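PDB 1ZSW: glyoxalase family protein from Bacillus cereus, which binds a zinc ion and belongs to the glyoxalase/bleomycin resistance/dioxygenase superfamily, though its reaction and substrate are not established. Local coordinates for residues K252-L257 with Y279-Y284. Sequence-based numbering, arbitrary orientation. Where two conformers were deposited one is given.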
ATOM      1  N   LYS A 252       6.499 -11.417  -9.157  0.80 18.84           N
ATOM      2  CA  LYS A 252       5.912 -11.766 -10.445  0.80 20.40           C
ATOM      3  C   LYS A 252       4.983 -12.963 -10.405  0.80 19.59           C
ATOM      4  O   LYS A 252       3.976 -12.980 -11.090  0.80 22.65           O
ATOM      5  CB  LYS A 252       7.027 -12.012 -11.467  0.80 21.92           C
ATOM      6  CG  LYS A 252       6.520 -12.168 -12.869  0.80 23.97           C
ATOM      7  CD  LYS A 252       7.698 -12.531 -13.742  0.80 29.21           C
ATOM      8  CE  LYS A 252       7.359 -12.315 -15.190  0.80 37.45           C
ATOM      9  NZ  LYS A 252       8.561 -12.650 -15.982  0.80 39.64           N
ATOM     10  N   ASN A 253       5.344 -13.971  -9.638  1.00 20.81           N
ATOM     11  CA  ASN A 253       4.641 -15.261  -9.680  1.00 23.03           C
ATOM     12  C   ASN A 253       4.931 -16.089  -8.446  1.00 22.38           C
ATOM     13  O   ASN A 253       5.659 -15.681  -7.521  1.00 21.64           O
ATOM     14  CB  ASN A 253       5.077 -16.045 -10.941  1.00 22.83           C
ATOM     15  CG  ASN A 253       6.566 -16.156 -11.042  1.00 23.07           C
ATOM     16  OD1 ASN A 253       7.262 -16.359 -10.038  1.00 24.01           O
ATOM     17  ND2 ASN A 253       7.098 -15.982 -12.257  1.00 28.26           N
ATOM     18  N   ASP A 254       4.340 -17.285  -8.399  1.00 23.87           N
ATOM     19  CA  ASP A 254       4.492 -18.152  -7.242  1.00 25.04           C
ATOM     20  C   ASP A 254       5.921 -18.636  -7.043  1.00 24.97           C
ATOM     21  O   ASP A 254       6.332 -18.922  -5.923  1.00 24.25           O
ATOM     22  CB  ASP A 254       3.564 -19.375  -7.366  1.00 24.82           C
ATOM     23  CG  ASP A 254       2.106 -19.030  -7.218  1.00 31.94           C
ATOM     24  OD1 ASP A 254       1.762 -17.882  -6.858  1.00 28.20           O
ATOM     25  OD2 ASP A 254       1.268 -19.918  -7.505  1.00 31.53           O
ATOM     26  N   ALA A 255       6.689 -18.740  -8.136  1.00 25.65           N
ATOM     27  CA  ALA A 255       8.078 -19.188  -8.008  1.00 26.22           C
ATOM     28  C   ALA A 255       8.914 -18.138  -7.291  1.00 23.37           C
ATOM     29  O   ALA A 255       9.730 -18.467  -6.427  1.00 24.16           O
ATOM     30  CB  ALA A 255       8.687 -19.515  -9.375  1.00 27.30           C
ATOM     31  N   GLU A 256       8.686 -16.874  -7.622  1.00 23.85           N
ATOM     32  CA  GLU A 256       9.404 -15.796  -6.931  1.00 20.95           C
ATOM     33  C   GLU A 256       8.935 -15.717  -5.479  1.00 20.47           C
ATOM     34  O   GLU A 256       9.736 -15.486  -4.594  1.00 19.17           O
ATOM     35  CB  GLU A 256       9.199 -14.462  -7.652  1.00 21.21           C
ATOM     36  CG  GLU A 256       9.924 -14.421  -8.993  1.00 24.86           C
ATOM     37  CD  GLU A 256       9.898 -13.077  -9.679  1.00 28.82           C
ATOM     38  OE1 GLU A 256      10.356 -13.019 -10.851  1.00 28.35           O
ATOM     39  OE2 GLU A 256       9.416 -12.079  -9.090  1.00 23.53           O
ATOM     40  N   LEU A 257       7.633 -15.920  -5.244  1.00 19.53           N
ATOM     41  CA  LEU A 257       7.131 -15.888  -3.856  1.00 21.08           C
ATOM     42  C   LEU A 257       7.823 -16.971  -3.011  1.00 20.68           C
ATOM     43  O   LEU A 257       8.287 -16.720  -1.906  1.00 19.51           O
ATOM     44  CB  LEU A 257       5.612 -16.044  -3.834  1.00 20.47           C
ATOM     45  CG  LEU A 257       4.971 -16.027  -2.447  1.00 19.71           C
ATOM     46  CD1 LEU A 257       5.176 -14.637  -1.855  1.00 19.80           C
ATOM     47  CD2 LEU A 257       3.473 -16.271  -2.554  1.00 20.61           C
ATOM     48  N   TYR A 279      -7.188 -13.323  -4.935  1.00 27.54           N
ATOM     49  CA  TYR A 279      -6.781 -12.315  -5.899  1.00 27.66           C
ATOM     50  C   TYR A 279      -5.257 -12.298  -6.083  1.00 26.15           C
ATOM     51  O   TYR A 279      -4.757 -11.686  -7.028  1.00 25.58           O
ATOM     52  CB  TYR A 279      -7.286 -10.961  -5.445  1.00 30.99           C
ATOM     53  CG  TYR A 279      -8.757 -11.020  -5.054  1.00 34.85           C
ATOM     54  CD1 TYR A 279      -9.153 -10.777  -3.740  1.00 41.09           C
ATOM     55  CD2 TYR A 279      -9.739 -11.355  -6.001  1.00 37.33           C
ATOM     56  CE1 TYR A 279     -10.495 -10.826  -3.372  1.00 41.64           C
ATOM     57  CE2 TYR A 279     -11.079 -11.415  -5.645  1.00 41.50           C
ATOM     58  CZ  TYR A 279     -11.452 -11.151  -4.329  1.00 42.31           C
ATOM     59  OH  TYR A 279     -12.786 -11.218  -3.951  1.00 44.24           O
ATOM     60  N   PHE A 280      -4.549 -12.984  -5.180  1.00 22.47           N
ATOM     61  CA  PHE A 280      -3.099 -13.178  -5.245  1.00 21.53           C
ATOM     62  C   PHE A 280      -2.708 -14.193  -4.179  1.00 22.15           C
ATOM     63  O   PHE A 280      -3.514 -14.485  -3.264  1.00 23.91           O
ATOM     64  CB  PHE A 280      -2.353 -11.829  -5.007  1.00 22.77           C
ATOM     65  CG  PHE A 280      -2.839 -11.052  -3.784  1.00 22.99           C
ATOM     66  CD1 PHE A 280      -2.357 -11.358  -2.494  1.00 24.07           C
ATOM     67  CD2 PHE A 280      -3.752  -9.991  -3.932  1.00 25.51           C
ATOM     68  CE1 PHE A 280      -2.789 -10.621  -1.354  1.00 24.48           C
ATOM     69  CE2 PHE A 280      -4.201  -9.255  -2.784  1.00 25.38           C
ATOM     70  CZ  PHE A 280      -3.696  -9.597  -1.500  1.00 22.74           C
ATOM     71  N   LYS A 281      -1.478 -14.715  -4.250  1.00 20.65           N
ATOM     72  CA  LYS A 281      -0.926 -15.472  -3.134  1.00 20.68           C
ATOM     73  C   LYS A 281       0.106 -14.592  -2.410  1.00 19.79           C
ATOM     74  O   LYS A 281       0.753 -13.730  -3.035  1.00 19.19           O
ATOM     75  CB  LYS A 281      -0.284 -16.785  -3.581  1.00 23.23           C
ATOM     76  CG  LYS A 281      -1.222 -17.732  -4.366  1.00 24.79           C
ATOM     77  CD  LYS A 281      -0.551 -19.125  -4.307  1.00 26.83           C
ATOM     78  CE  LYS A 281      -1.276 -20.201  -5.139  1.00 29.22           C
ATOM     79  NZ  LYS A 281      -1.369 -19.819  -6.552  1.00 31.02           N
ATOM     80  N   SER A 282       0.231 -14.784  -1.117  1.00 19.96           N
ATOM     81  CA  SER A 282       1.153 -13.948  -0.356  1.00 18.46           C
ATOM     82  C   SER A 282       1.696 -14.628   0.879  1.00 19.03           C
ATOM     83  O   SER A 282       1.163 -15.683   1.313  1.00 21.04           O
ATOM     84  CB  SER A 282       0.451 -12.672  -0.007  1.00 22.23           C
ATOM     85  OG  SER A 282      -0.484 -12.871   1.025  1.00 22.79           O
ATOM     86  N   LEU A 283       2.706 -14.004   1.477  1.00 17.67           N
ATOM     87  CA  LEU A 283       3.158 -14.398   2.777  1.00 17.55           C
ATOM     88  C   LEU A 283       3.444 -13.139   3.569  1.00 19.61           C
ATOM     89  O   LEU A 283       3.663 -12.069   2.971  1.00 18.96           O
ATOM     90  CB  LEU A 283       4.399 -15.281   2.679  1.00 22.04           C
ATOM     91  CG  LEU A 283       5.687 -14.592   2.250  1.00 21.39           C
ATOM     92  CD1 LEU A 283       6.492 -13.988   3.372  1.00 24.42           C
ATOM     93  CD2 LEU A 283       6.540 -15.662   1.529  1.00 25.63           C
ATOM     94  N   TYR A 284       3.338 -13.247   4.877  1.00 17.77           N
ATOM     95  CA  TYR A 284       3.605 -12.108   5.759  1.00 16.59           C
ATOM     96  C   TYR A 284       4.791 -12.397   6.671  1.00 18.33           C
ATOM     97  O   TYR A 284       5.029 -13.523   7.107  1.00 19.90           O
ATOM     98  CB  TYR A 284       2.386 -11.846   6.663  1.00 18.08           C
ATOM     99  CG  TYR A 284       1.089 -11.580   5.917  1.00 18.51           C
ATOM    100  CD1 TYR A 284       0.564 -10.279   5.778  1.00 24.06           C
ATOM    101  CD2 TYR A 284       0.389 -12.651   5.329  1.00 22.75           C
ATOM    102  CE1 TYR A 284      -0.663 -10.105   5.086  1.00 26.14           C
ATOM    103  CE2 TYR A 284      -0.780 -12.483   4.639  1.00 30.23           C
ATOM    104  CZ  TYR A 284      -1.303 -11.221   4.513  1.00 28.58           C
ATOM    105  OH  TYR A 284      -2.488 -11.171   3.795  1.00 30.09           O
TER
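K281 NZ reaches D254 OD2 at 2.8 Å in a salt bridge between strand 280-286 and the first turn of helix 254-266. The ammonium meets the syn side of that oxygen, 19° out of the carboxylate plane. The lysine stem crosses the aspartate at about a right angle, its CD 3.7 Å from D254 OD1, and a bend at the last torsion (chi4 58°) swings NZ round to the other oxygen.

Further along the helix, L257 covers the strand. With CG anti to the backbone N (chi1 180°), its side chain extends toward the strand and the two methyls meet different residues. CD2 lies 3.9 Å from K281 CB and also packs on the backbone at the K281-S282 peptide, while CD1 meets L283 CD2 at 3.8 Å; the two leucines run past each other in opposite senses. V251 and I274 also touch L257, extending this apolar layer.

The helix start is held from within. N253 is the N-cap residue: its OD1 accepts from E256 N at 2.9 Å, the donor almost on the line of the C=O bond. E256 in turn takes K252 N on OE2 at 3.0 Å, from above its carboxylate plane, so its carboxylate also ties down the residue just before the N-cap.

On the strand's other face S282 turns away from the helix, and its OG hydrogen-bonds to OE2 of E294, a residue that ligates the zinc ion. The strand therefore has the helix packing of a glyoxalase-type βαβββ module on one side and second-shell contact with the metal on the other. Leucines make the buried part of the joint, the ion pair lies at its more exposed border, and D254 in the first turn probably gains further stabilisation from the helix dipole.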